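Local coordinates for probable outer membrane protein (Pseudomonas aeruginosa, PDB 3DWO) that probably transports long-chain fatty acids or other hydrophobic compounds across the outer membrane, as a beta-barrel channel of the FadL family, at residues Leu83-Phe93 and Met122-Arg133; Ser174-Ser182 and Pro193-Ala201. All coordinates share one frame; numbering follows the deposited sequence.

Contact 1: Leu83-Phe93 and Met122-Arg133; sequences LGTNDGGQAGF and MRSTWDPNWKGR. With C8E ((hydroxyethyloxy)tri(ethyloxy)octane), chain E.
With CG set between the backbone N and the carbonyl carbon (chi1 60°), Asn86 turns its amide back to Asp127, whose CG lies opposite its own backbone N (chi1 -179°). Asn86 ND2 donates to Asp127 OD1 at 3.1 Å, arriving from above the carboxylate plane. From the opposite face Asn129 N reaches the same oxygen, closing an Asx turn, so two donors hold it. Asn86 OD1 makes a second Asx turn by accepting from Gly88 N at 2.7 Å. Thr85 OG1 donates to a lone pair of Asn129 O, and backbone bonds Lys131 N to Asn86 O and Asp127 N to Gly88 O tie the loops together. Gly88 CA sits at the Trp126 ring edge. Ala91 CB stands 3.5 Å from the centroid of the Trp126 six-membered ring, almost on its normal, a CH-pi contact. Arg123 CB lies over one Phe93 face, Met122 SD at that ring's edge. Beyond adjacent barrel strands 93-105 and 110-125 the loops run alongside each other, Thr125 N donating to Ala91 O at the strand end. Strand 44-63 flanks both segments: Ile56 and Tyr58 touch Trp126, and Lys131 NZ donates a hydrogen bond to Gly60 O, while strand 138-153 adjoins Ser124 and Thr125.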
loop_
_atom_site.group_PDB
_atom_site.type_symbol
_atom_site.label_atom_id
_atom_site.label_comp_id
_atom_site.label_asym_id
_atom_site.label_seq_id
_atom_site.Cartn_x
_atom_site.Cartn_y
_atom_site.Cartn_z
ATOM N N LEU A 83 -17.474 -4.353 29.584
ATOM C CA LEU A 83 -17.658 -4.874 28.237
ATOM C C LEU A 83 -16.703 -6.028 28.006
ATOM O O LEU A 83 -15.671 -6.130 28.665
ATOM C CB LEU A 83 -17.373 -3.786 27.201
ATOM C CG LEU A 83 -18.339 -2.612 27.080
ATOM C CD1 LEU A 83 -17.764 -1.589 26.115
ATOM C CD2 LEU A 83 -19.685 -3.114 26.585
ATOM N N GLY A 84 -17.051 -6.901 27.071
ATOM C CA GLY A 84 -16.173 -8.013 26.765
ATOM C C GLY A 84 -15.305 -7.578 25.597
ATOM O O GLY A 84 -15.576 -6.555 24.965
ATOM N N THR A 85 -14.252 -8.328 25.305
ATOM C CA THR A 85 -13.403 -7.965 24.184
ATOM C C THR A 85 -13.475 -9.087 23.158
ATOM O O THR A 85 -14.275 -9.999 23.308
ATOM C CB THR A 85 -11.943 -7.701 24.642
ATOM O OG1 THR A 85 -11.183 -7.217 23.529
ATOM C CG2 THR A 85 -11.302 -8.972 25.192
ATOM N N ASN A 86 -12.650 -9.033 22.120
ATOM C CA ASN A 86 -12.695 -10.051 21.077
ATOM C C ASN A 86 -11.415 -10.058 20.244
ATOM O O ASN A 86 -10.505 -9.257 20.480
ATOM C CB ASN A 86 -13.901 -9.784 20.171
ATOM C CG ASN A 86 -13.829 -8.414 19.506
ATOM O OD1 ASN A 86 -12.974 -8.177 18.662
ATOM N ND2 ASN A 86 -14.717 -7.510 19.896
ATOM N N ASP A 87 -11.367 -10.947 19.254
ATOM C CA ASP A 87 -10.195 -11.097 18.392
ATOM C C ASP A 87 -10.069 -10.120 17.225
ATOM O O ASP A 87 -9.193 -10.275 16.377
ATOM C CB ASP A 87 -10.139 -12.527 17.847
ATOM C CG ASP A 87 -11.252 -12.825 16.843
ATOM O OD1 ASP A 87 -11.313 -13.976 16.362
ATOM O OD2 ASP A 87 -12.056 -11.920 16.523
ATOM N N GLY A 88 -10.948 -9.127 17.163
ATOM C CA GLY A 88 -10.867 -8.166 16.082
ATOM C C GLY A 88 -11.782 -8.455 14.910
ATOM O O GLY A 88 -12.119 -7.548 14.158
ATOM N N GLY A 89 -12.188 -9.711 14.756
ATOM C CA GLY A 89 -13.069 -10.075 13.658
ATOM C C GLY A 89 -12.339 -10.040 12.328
ATOM O O GLY A 89 -11.108 -10.082 12.281
ATOM N N GLN A 90 -13.103 -9.964 11.245
ATOM C CA GLN A 90 -12.548 -9.897 9.894
ATOM C C GLN A 90 -12.213 -8.421 9.587
ATOM O O GLN A 90 -13.106 -7.585 9.425
ATOM C CB GLN A 90 -13.585 -10.446 8.905
ATOM C CG GLN A 90 -13.292 -10.148 7.441
ATOM C CD GLN A 90 -11.965 -10.707 6.989
ATOM O OE1 GLN A 90 -11.140 -9.989 6.432
ATOM N NE2 GLN A 90 -11.751 -11.997 7.225
ATOM N N ALA A 91 -10.922 -8.109 9.515
ATOM C CA ALA A 91 -10.464 -6.743 9.278
ATOM C C ALA A 91 -10.180 -6.418 7.812
ATOM O O ALA A 91 -9.739 -5.308 7.488
ATOM C CB ALA A 91 -9.211 -6.475 10.125
ATOM N N GLY A 92 -10.438 -7.387 6.936
ATOM C CA GLY A 92 -10.211 -7.209 5.513
ATOM C C GLY A 92 -11.222 -6.315 4.817
ATOM O O GLY A 92 -12.096 -5.720 5.456
ATOM N N PHE A 93 -11.115 -6.240 3.492
ATOM C CA PHE A 93 -11.999 -5.404 2.692
ATOM C C PHE A 93 -12.107 -5.898 1.257
ATOM O O PHE A 93 -11.480 -6.877 0.858
ATOM C CB PHE A 93 -11.450 -3.980 2.635
ATOM C CG PHE A 93 -10.049 -3.906 2.081
ATOM C CD1 PHE A 93 -8.948 -4.175 2.894
ATOM C CD2 PHE A 93 -9.832 -3.628 0.735
ATOM C CE1 PHE A 93 -7.647 -4.170 2.373
ATOM C CE2 PHE A 93 -8.540 -3.621 0.203
ATOM C CZ PHE A 93 -7.445 -3.894 1.025
ATOM N N MET A 122 -4.096 0.409 1.148
ATOM C CA MET A 122 -4.224 -0.637 2.155
ATOM C C MET A 122 -5.347 -0.255 3.094
ATOM O O MET A 122 -5.702 0.919 3.218
ATOM C CB MET A 122 -2.925 -0.840 2.939
ATOM C CG MET A 122 -2.991 -1.963 3.987
ATOM S SD MET A 122 -3.783 -3.539 3.477
ATOM C CE MET A 122 -2.838 -3.944 2.001
ATOM N N ARG A 123 -5.914 -1.250 3.754
ATOM C CA ARG A 123 -7.018 -0.985 4.645
ATOM C C ARG A 123 -7.178 -2.130 5.629
ATOM O O ARG A 123 -7.039 -3.291 5.263
ATOM C CB ARG A 123 -8.289 -0.821 3.807
ATOM C CG ARG A 123 -9.566 -0.552 4.584
ATOM C CD ARG A 123 -10.727 -0.375 3.608
ATOM N NE ARG A 123 -11.880 0.313 4.190
ATOM C CZ ARG A 123 -12.691 -0.206 5.101
ATOM N NH1 ARG A 123 -12.484 -1.438 5.555
ATOM N NH2 ARG A 123 -13.717 0.505 5.550
ATOM N N SER A 124 -7.433 -1.793 6.886
ATOM C CA SER A 124 -7.665 -2.799 7.902
ATOM C C SER A 124 -8.553 -2.140 8.943
ATOM O O SER A 124 -8.260 -1.043 9.409
ATOM C CB SER A 124 -6.337 -3.298 8.521
ATOM O OG SER A 124 -5.567 -2.252 9.096
ATOM N N THR A 125 -9.658 -2.800 9.283
ATOM C CA THR A 125 -10.586 -2.264 10.268
ATOM C C THR A 125 -10.935 -3.331 11.297
ATOM O O THR A 125 -11.680 -4.267 11.011
ATOM C CB THR A 125 -11.888 -1.745 9.593
ATOM O OG1 THR A 125 -12.531 -2.808 8.876
ATOM C CG2 THR A 125 -11.570 -0.622 8.622
ATOM N N TRP A 126 -10.385 -3.191 12.497
ATOM C CA TRP A 126 -10.641 -4.152 13.561
ATOM C C TRP A 126 -11.806 -3.669 14.408
ATOM O O TRP A 126 -12.030 -2.463 14.540
ATOM C CB TRP A 126 -9.409 -4.311 14.455
ATOM C CG TRP A 126 -8.155 -4.645 13.700
ATOM C CD1 TRP A 126 -7.244 -3.766 13.177
ATOM C CD2 TRP A 126 -7.704 -5.956 13.336
ATOM N NE1 TRP A 126 -6.252 -4.454 12.507
ATOM C CE2 TRP A 126 -6.513 -5.798 12.590
ATOM C CE3 TRP A 126 -8.195 -7.250 13.566
ATOM C CZ2 TRP A 126 -5.803 -6.889 12.070
ATOM C CZ3 TRP A 126 -7.487 -8.340 13.047
ATOM C CH2 TRP A 126 -6.303 -8.150 12.306
ATOM N N ASP A 127 -12.551 -4.612 14.975
ATOM C CA ASP A 127 -13.675 -4.264 15.827
ATOM C C ASP A 127 -13.122 -3.292 16.873
ATOM O O ASP A 127 -12.103 -3.565 17.496
ATOM C CB ASP A 127 -14.236 -5.522 16.488
ATOM C CG ASP A 127 -15.426 -5.229 17.372
ATOM O OD1 ASP A 127 -15.230 -4.797 18.532
ATOM O OD2 ASP A 127 -16.565 -5.417 16.894
ATOM N N PRO A 128 -13.789 -2.148 17.072
ATOM C CA PRO A 128 -13.401 -1.094 18.023
ATOM C C PRO A 128 -13.069 -1.526 19.441
ATOM O O PRO A 128 -12.250 -0.903 20.105
ATOM C CB PRO A 128 -14.593 -0.141 17.988
ATOM C CG PRO A 128 -15.100 -0.305 16.590
ATOM C CD PRO A 128 -15.064 -1.801 16.419
ATOM N N ASN A 129 -13.707 -2.586 19.916
ATOM C CA ASN A 129 -13.441 -3.028 21.269
ATOM C C ASN A 129 -12.595 -4.292 21.349
ATOM O O ASN A 129 -12.585 -4.962 22.382
ATOM C CB ASN A 129 -14.758 -3.232 22.021
ATOM C CG ASN A 129 -14.660 -2.806 23.468
ATOM O OD1 ASN A 129 -14.326 -1.650 23.765
ATOM N ND2 ASN A 129 -14.934 -3.733 24.384
ATOM N N TRP A 130 -11.866 -4.606 20.277
ATOM C CA TRP A 130 -11.037 -5.806 20.277
ATOM C C TRP A 130 -9.826 -5.673 21.204
ATOM O O TRP A 130 -9.439 -4.573 21.591
ATOM C CB TRP A 130 -10.604 -6.181 18.843
ATOM C CG TRP A 130 -9.414 -5.449 18.280
ATOM C CD1 TRP A 130 -9.292 -4.099 18.067
ATOM C CD2 TRP A 130 -8.203 -6.039 17.791
ATOM N NE1 TRP A 130 -8.086 -3.821 17.473
ATOM C CE2 TRP A 130 -7.397 -4.992 17.292
ATOM C CE3 TRP A 130 -7.722 -7.355 17.726
ATOM C CZ2 TRP A 130 -6.132 -5.219 16.732
ATOM C CZ3 TRP A 130 -6.463 -7.580 17.170
ATOM C CH2 TRP A 130 -5.683 -6.514 16.680
ATOM N N LYS A 131 -9.242 -6.813 21.558
ATOM C CA LYS A 131 -8.112 -6.873 22.477
ATOM C C LYS A 131 -6.878 -6.088 22.046
ATOM O O LYS A 131 -6.034 -5.755 22.875
ATOM C CB LYS A 131 -7.722 -8.328 22.719
ATOM C CG LYS A 131 -7.103 -9.021 21.508
ATOM C CD LYS A 131 -6.773 -10.488 21.826
ATOM C CE LYS A 131 -8.039 -11.319 22.019
ATOM N NZ LYS A 131 -7.734 -12.738 22.358
ATOM N N GLY A 132 -6.762 -5.816 20.754
ATOM C CA GLY A 132 -5.624 -5.056 20.268
ATOM C C GLY A 132 -5.965 -3.605 19.965
ATOM O O GLY A 132 -5.220 -2.937 19.250
ATOM N N ARG A 133 -7.069 -3.103 20.515
ATOM C CA ARG A 133 -7.491 -1.723 20.248
ATOM C C ARG A 133 -6.480 -0.641 20.636
ATOM O O ARG A 133 -6.514 0.463 20.076
ATOM C CB ARG A 133 -8.850 -1.433 20.913
ATOM C CG ARG A 133 -8.872 -1.529 22.434
ATOM C CD ARG A 133 -10.282 -1.300 22.969
ATOM N NE ARG A 133 -10.367 -1.419 24.426
ATOM C CZ ARG A 133 -10.266 -2.568 25.091
ATOM N NH1 ARG A 133 -10.076 -3.705 24.433
ATOM N NH2 ARG A 133 -10.346 -2.576 26.415
HETATM C C1 C8E E . -9.020 1.803 -0.767
HETATM C C2 C8E E . -8.144 0.765 -0.240
HETATM C C3 C8E E . -6.911 0.575 -0.998
HETATM C C4 C8E E . -7.119 -0.545 -1.898
HETATM C C5 C8E E . -5.930 -1.421 -1.848
HETATM C C6 C8E E . -5.892 -2.264 -3.023
HETATM C C7 C8E E . -4.836 -3.179 -2.640
HETATM C C8 C8E E . -5.259 -4.537 -3.004
HETATM O O9 C8E E . -4.432 -5.661 -3.213
HETATM C C10 C8E E . -3.450 -5.634 -4.229
HETATM C C11 C8E E . -2.783 -6.971 -4.140
HETATM O O12 C8E E . -2.249 -7.195 -2.820
HETATM C C13 C8E E . -1.891 -8.574 -2.520
HETATM C C14 C8E E . -1.940 -9.254 -1.115
HETATM O O15 C8E E . -2.993 -9.308 -0.111
HETATM C C16 C8E E . -2.888 -8.201 0.808
HETATM C C17 C8E E . -2.017 -8.476 2.044
HETATM O O18 C8E E . -2.563 -8.668 3.364
HETATM C C19 C8E E . -2.678 -7.420 4.103
HETATM C C20 C8E E . -1.836 -7.089 5.389
HETATM O O21 C8E E . -0.748 -6.168 5.275
HETATM O O HOH W 1 -13.438 -5.516 7.958
#

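Contact 2: Ser174-Ser182 and Pro193-Ala201; sequences SQNLDLYAS and PFPASNSSA. With C8E ((hydroxyethyloxy)tri(ethyloxy)octane), chain C; C8E ((hydroxyethyloxy)tri(ethyloxy)octane), chain D.
Two backbone bonds pair Leu177 with Ala201, an antiparallel hydrogen-bonded pair in which Leu177 N gives to Ala201 O at 2.8 Å and Ala201 N returns to Leu177 O. The polar side chains take over just beyond it. Asp178, with CG trans to its amide nitrogen (chi1 -176°), sends its carboxylate across to the 193-201 loop: OD2 accepts from Ser197 N at 2.7 Å on the syn side but 30° out of the carboxylate plane, by a nearly straight bond, and OD1 accepts from Ala181 N from above that plane. The latter makes Asp178 the N-cap of helix 179-184. The helix and the loop after it form a long connection between two antiparallel neighbouring strands of the barrel, 158-177 and 201-220, its neck closed by the Leu177-Ala201 pair. Ser199 OG accepts from Tyr180 N at 3.0 Å, meeting a second amide of the helix's first turn. Water 2 links Asp178 OD1, Pro195 O and Asn198 N, so the carboxylate also grips the loop through solvent. Among apolar contacts, Tyr180 CD1 lies over one face of Phe194, 3.5 Å from Phe194 CG, the ring planes inclined at 47°. Detergent packs on the Tyr180 ring: O15 of the chain C C8E sits 3.2 Å above its plane, over the centre. A second C8E, chain D, donates from O21 to Gln175 OE1, which Arg372 also holds.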
loop_
_atom_site.group_PDB
_atom_site.type_symbol
_atom_site.label_atom_id
_atom_site.label_comp_id
_atom_site.label_asym_id
_atom_site.label_seq_id
_atom_site.Cartn_x
_atom_site.Cartn_y
_atom_site.Cartn_z
ATOM N N SER A 174 -7.016 5.330 13.278
ATOM C CA SER A 174 -7.732 5.484 14.535
ATOM C C SER A 174 -7.100 4.449 15.455
ATOM O O SER A 174 -6.625 3.411 14.998
ATOM C CB SER A 174 -9.242 5.246 14.375
ATOM O OG SER A 174 -9.536 3.891 14.108
ATOM N N GLN A 175 -7.088 4.732 16.749
ATOM C CA GLN A 175 -6.460 3.835 17.700
ATOM C C GLN A 175 -6.933 4.269 19.077
ATOM O O GLN A 175 -7.180 5.453 19.307
ATOM C CB GLN A 175 -4.934 3.984 17.562
ATOM C CG GLN A 175 -4.070 3.306 18.604
ATOM C CD GLN A 175 -2.592 3.470 18.282
ATOM O OE1 GLN A 175 -2.229 4.229 17.385
ATOM N NE2 GLN A 175 -1.735 2.767 19.013
ATOM N N ASN A 176 -7.092 3.310 19.980
ATOM C CA ASN A 176 -7.534 3.631 21.324
ATOM C C ASN A 176 -6.375 4.171 22.142
ATOM O O ASN A 176 -5.241 3.700 22.003
ATOM C CB ASN A 176 -8.075 2.394 22.027
ATOM C CG ASN A 176 -8.533 2.694 23.441
ATOM O OD1 ASN A 176 -9.481 3.454 23.642
ATOM N ND2 ASN A 176 -7.856 2.106 24.431
ATOM N N LEU A 177 -6.662 5.157 22.987
ATOM C CA LEU A 177 -5.657 5.732 23.868
ATOM C C LEU A 177 -6.173 5.533 25.284
ATOM O O LEU A 177 -7.352 5.759 25.569
ATOM C CB LEU A 177 -5.471 7.232 23.637
ATOM C CG LEU A 177 -5.098 7.801 22.271
ATOM C CD1 LEU A 177 -4.783 9.287 22.461
ATOM C CD2 LEU A 177 -3.892 7.071 21.672
ATOM N N ASP A 178 -5.275 5.119 26.167
ATOM C CA ASP A 178 -5.587 4.881 27.571
ATOM C C ASP A 178 -4.703 5.839 28.395
ATOM O O ASP A 178 -3.580 5.482 28.772
ATOM C CB ASP A 178 -5.245 3.422 27.894
ATOM C CG ASP A 178 -5.625 3.029 29.289
ATOM O OD1 ASP A 178 -5.790 3.925 30.140
ATOM O OD2 ASP A 178 -5.744 1.810 29.537
ATOM N N LEU A 179 -5.202 7.046 28.665
ATOM C CA LEU A 179 -4.433 8.047 29.419
ATOM C C LEU A 179 -3.863 7.589 30.767
ATOM O O LEU A 179 -2.739 7.951 31.116
ATOM C CB LEU A 179 -5.258 9.320 29.650
ATOM C CG LEU A 179 -5.769 10.147 28.467
ATOM C CD1 LEU A 179 -5.913 11.592 28.922
ATOM C CD2 LEU A 179 -4.817 10.079 27.295
ATOM N N TYR A 180 -4.635 6.832 31.537
ATOM C CA TYR A 180 -4.138 6.354 32.824
ATOM C C TYR A 180 -2.948 5.416 32.625
ATOM O O TYR A 180 -1.969 5.475 33.377
ATOM C CB TYR A 180 -5.235 5.621 33.595
ATOM C CG TYR A 180 -6.046 6.507 34.509
ATOM C CD1 TYR A 180 -5.426 7.275 35.497
ATOM C CD2 TYR A 180 -7.430 6.577 34.392
ATOM C CE1 TYR A 180 -6.166 8.091 36.346
ATOM C CE2 TYR A 180 -8.182 7.392 35.234
ATOM C CZ TYR A 180 -7.542 8.146 36.205
ATOM O OH TYR A 180 -8.282 8.963 37.022
ATOM N N ALA A 181 -3.040 4.550 31.617
ATOM C CA ALA A 181 -1.959 3.611 31.321
ATOM C C ALA A 181 -0.725 4.388 30.875
ATOM O O ALA A 181 0.392 4.049 31.244
ATOM C CB ALA A 181 -2.386 2.625 30.233
ATOM N N SER A 182 -0.935 5.435 30.086
ATOM C CA SER A 182 0.174 6.260 29.617
ATOM C C SER A 182 0.851 6.974 30.783
ATOM O O SER A 182 2.082 7.064 30.834
ATOM C CB SER A 182 -0.324 7.290 28.609
ATOM O OG SER A 182 -0.794 6.639 27.448
ATOM N N PRO A 193 0.252 2.564 40.012
ATOM C CA PRO A 193 -0.174 1.625 38.976
ATOM C C PRO A 193 -1.655 1.749 38.633
ATOM O O PRO A 193 -2.450 0.886 39.001
ATOM C CB PRO A 193 0.160 0.275 39.595
ATOM C CG PRO A 193 -0.181 0.514 41.042
ATOM C CD PRO A 193 0.470 1.865 41.291
ATOM N N PHE A 194 -2.028 2.820 37.942
ATOM C CA PHE A 194 -3.423 3.008 37.553
ATOM C C PHE A 194 -3.900 1.783 36.772
ATOM O O PHE A 194 -3.158 1.230 35.959
ATOM C CB PHE A 194 -3.574 4.244 36.661
ATOM C CG PHE A 194 -3.051 5.507 37.270
ATOM C CD1 PHE A 194 -3.607 6.018 38.438
ATOM C CD2 PHE A 194 -2.006 6.194 36.669
ATOM C CE1 PHE A 194 -3.126 7.203 38.999
ATOM C CE2 PHE A 194 -1.518 7.378 37.217
ATOM C CZ PHE A 194 -2.079 7.884 38.386
ATOM N N PRO A 195 -5.145 1.336 37.008
ATOM C CA PRO A 195 -5.630 0.169 36.269
ATOM C C PRO A 195 -5.854 0.514 34.792
ATOM O O PRO A 195 -6.199 1.647 34.448
ATOM C CB PRO A 195 -6.921 -0.186 37.001
ATOM C CG PRO A 195 -7.430 1.148 37.418
ATOM C CD PRO A 195 -6.182 1.852 37.918
ATOM N N ALA A 196 -5.647 -0.461 33.918
ATOM C CA ALA A 196 -5.822 -0.232 32.493
ATOM C C ALA A 196 -7.284 -0.299 32.064
ATOM O O ALA A 196 -8.131 -0.867 32.757
ATOM C CB ALA A 196 -5.006 -1.251 31.702
ATOM N N SER A 197 -7.567 0.299 30.912
ATOM C CA SER A 197 -8.902 0.305 30.328
ATOM C C SER A 197 -10.022 0.989 31.111
ATOM O O SER A 197 -11.199 0.682 30.908
ATOM C CB SER A 197 -9.303 -1.131 29.978
ATOM O OG SER A 197 -8.422 -1.656 28.994
ATOM N N ASN A 198 -9.663 1.905 32.008
ATOM C CA ASN A 198 -10.665 2.663 32.747
ATOM C C ASN A 198 -10.876 3.916 31.919
ATOM O O ASN A 198 -12.007 4.280 31.611
ATOM C CB ASN A 198 -10.173 3.022 34.144
ATOM C CG ASN A 198 -10.338 1.884 35.115
ATOM O OD1 ASN A 198 -9.875 0.774 34.867
ATOM N ND2 ASN A 198 -11.005 2.147 36.225
ATOM N N SER A 199 -9.778 4.572 31.556
ATOM C CA SER A 199 -9.860 5.743 30.701
ATOM C C SER A 199 -9.730 5.187 29.281
ATOM O O SER A 199 -9.006 4.211 29.055
ATOM C CB SER A 199 -8.710 6.718 30.991
ATOM O OG SER A 199 -7.447 6.096 30.816
ATOM N N SER A 200 -10.454 5.766 28.333
ATOM C CA SER A 200 -10.377 5.313 26.949
ATOM C C SER A 200 -11.018 6.313 26.002
ATOM O O SER A 200 -12.136 6.803 26.234
ATOM C CB SER A 200 -11.046 3.946 26.762
ATOM O OG SER A 200 -12.453 4.064 26.756
ATOM N N ALA A 201 -10.293 6.603 24.932
ATOM C CA ALA A 201 -10.751 7.534 23.920
ATOM C C ALA A 201 -10.188 7.068 22.583
ATOM O O ALA A 201 -9.075 6.537 22.517
ATOM C CB ALA A 201 -10.258 8.932 24.245
HETATM C C1 C8E C . -0.892 9.873 20.978
HETATM C C2 C8E C . -0.186 10.138 22.220
HETATM C C3 C8E C . -1.046 10.184 23.394
HETATM C C4 C8E C . -0.218 10.602 24.514
HETATM C C5 C8E C . -1.006 10.443 25.755
HETATM C C6 C8E C . -0.184 10.732 26.903
HETATM C C7 C8E C . -1.198 10.772 27.945
HETATM C C8 C8E C . -0.529 11.132 29.200
HETATM O O9 C8E C . -1.085 11.229 30.497
HETATM C C10 C8E C . -2.134 12.143 30.745
HETATM C C11 C8E C . -2.433 11.993 32.199
HETATM O O12 C8E C . -3.750 11.477 32.427
HETATM C C13 C8E C . -3.998 11.107 33.806
HETATM C C14 C8E C . -5.333 10.566 34.398
HETATM O O15 C8E C . -6.577 10.113 33.778
HETATM C C16 C8E C . -7.493 11.210 33.624
HETATM C C17 C8E C . -8.442 11.443 34.811
HETATM O O18 C8E C . -8.983 12.741 35.144
HETATM C C19 C8E C . -8.143 13.473 36.076
HETATM C C20 C8E C . -8.241 15.025 36.304
HETATM O O21 C8E C . -7.117 15.698 36.883
HETATM C C1 C8E D . 3.643 -2.603 9.793
HETATM C C2 C8E D . 2.700 -1.512 10.011
HETATM C C3 C8E D . 3.032 -0.256 9.351
HETATM C C4 C8E D . 1.936 0.662 9.604
HETATM C C5 C8E D . 1.966 1.738 8.583
HETATM C C6 C8E D . 0.672 2.391 8.504
HETATM C C7 C8E D . 1.067 3.660 7.919
HETATM C C8 C8E D . 0.044 4.081 6.931
HETATM O O9 C8E D . -0.590 5.349 6.845
HETATM C C10 C8E D . -1.348 5.811 7.946
HETATM C C11 C8E D . -1.865 7.157 7.546
HETATM O O12 C8E D . -1.012 8.199 8.051
HETATM C C13 C8E D . -1.595 9.060 9.077
HETATM C C14 C8E D . -1.650 8.764 10.609
HETATM O O15 C8E D . -1.258 9.562 11.767
HETATM C C16 C8E D . 0.113 9.325 12.149
HETATM C C17 C8E D . 0.308 8.198 13.182
HETATM O O18 C8E D . -0.764 7.665 13.988
HETATM C C19 C8E D . -0.929 8.353 15.257
HETATM C C20 C8E D . -0.878 7.618 16.648
HETATM O O21 C8E D . -2.104 7.172 17.246
HETATM O O HOH W 2 -7.095 3.236 32.421
HETATM O O HOH W 3 -7.085 0.143 27.242
#

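How the contacts relate
Contact 1 closes before contact 2 opens along the chain, and their centres lie about 17 Å apart on the same side of the chain's centre. Both lie largely in loops attached to the antiparallel barrel wall: strand 110-125 runs into contact 1 and strand 93-105 out of it, strand 158-177 runs into contact 2 and strand 201-220 out of it. They meet directly at Arg133, whose O probably accepts a hydrogen bond from Asn176 N at 2.9 Å, and whose NH2, hydrogen-bonded to Thr71 O, packs against Ser197 OG. Loops at one end of the barrel, from strands separated by strand 138-153, are therefore joined, and each contact has bound detergent beside it.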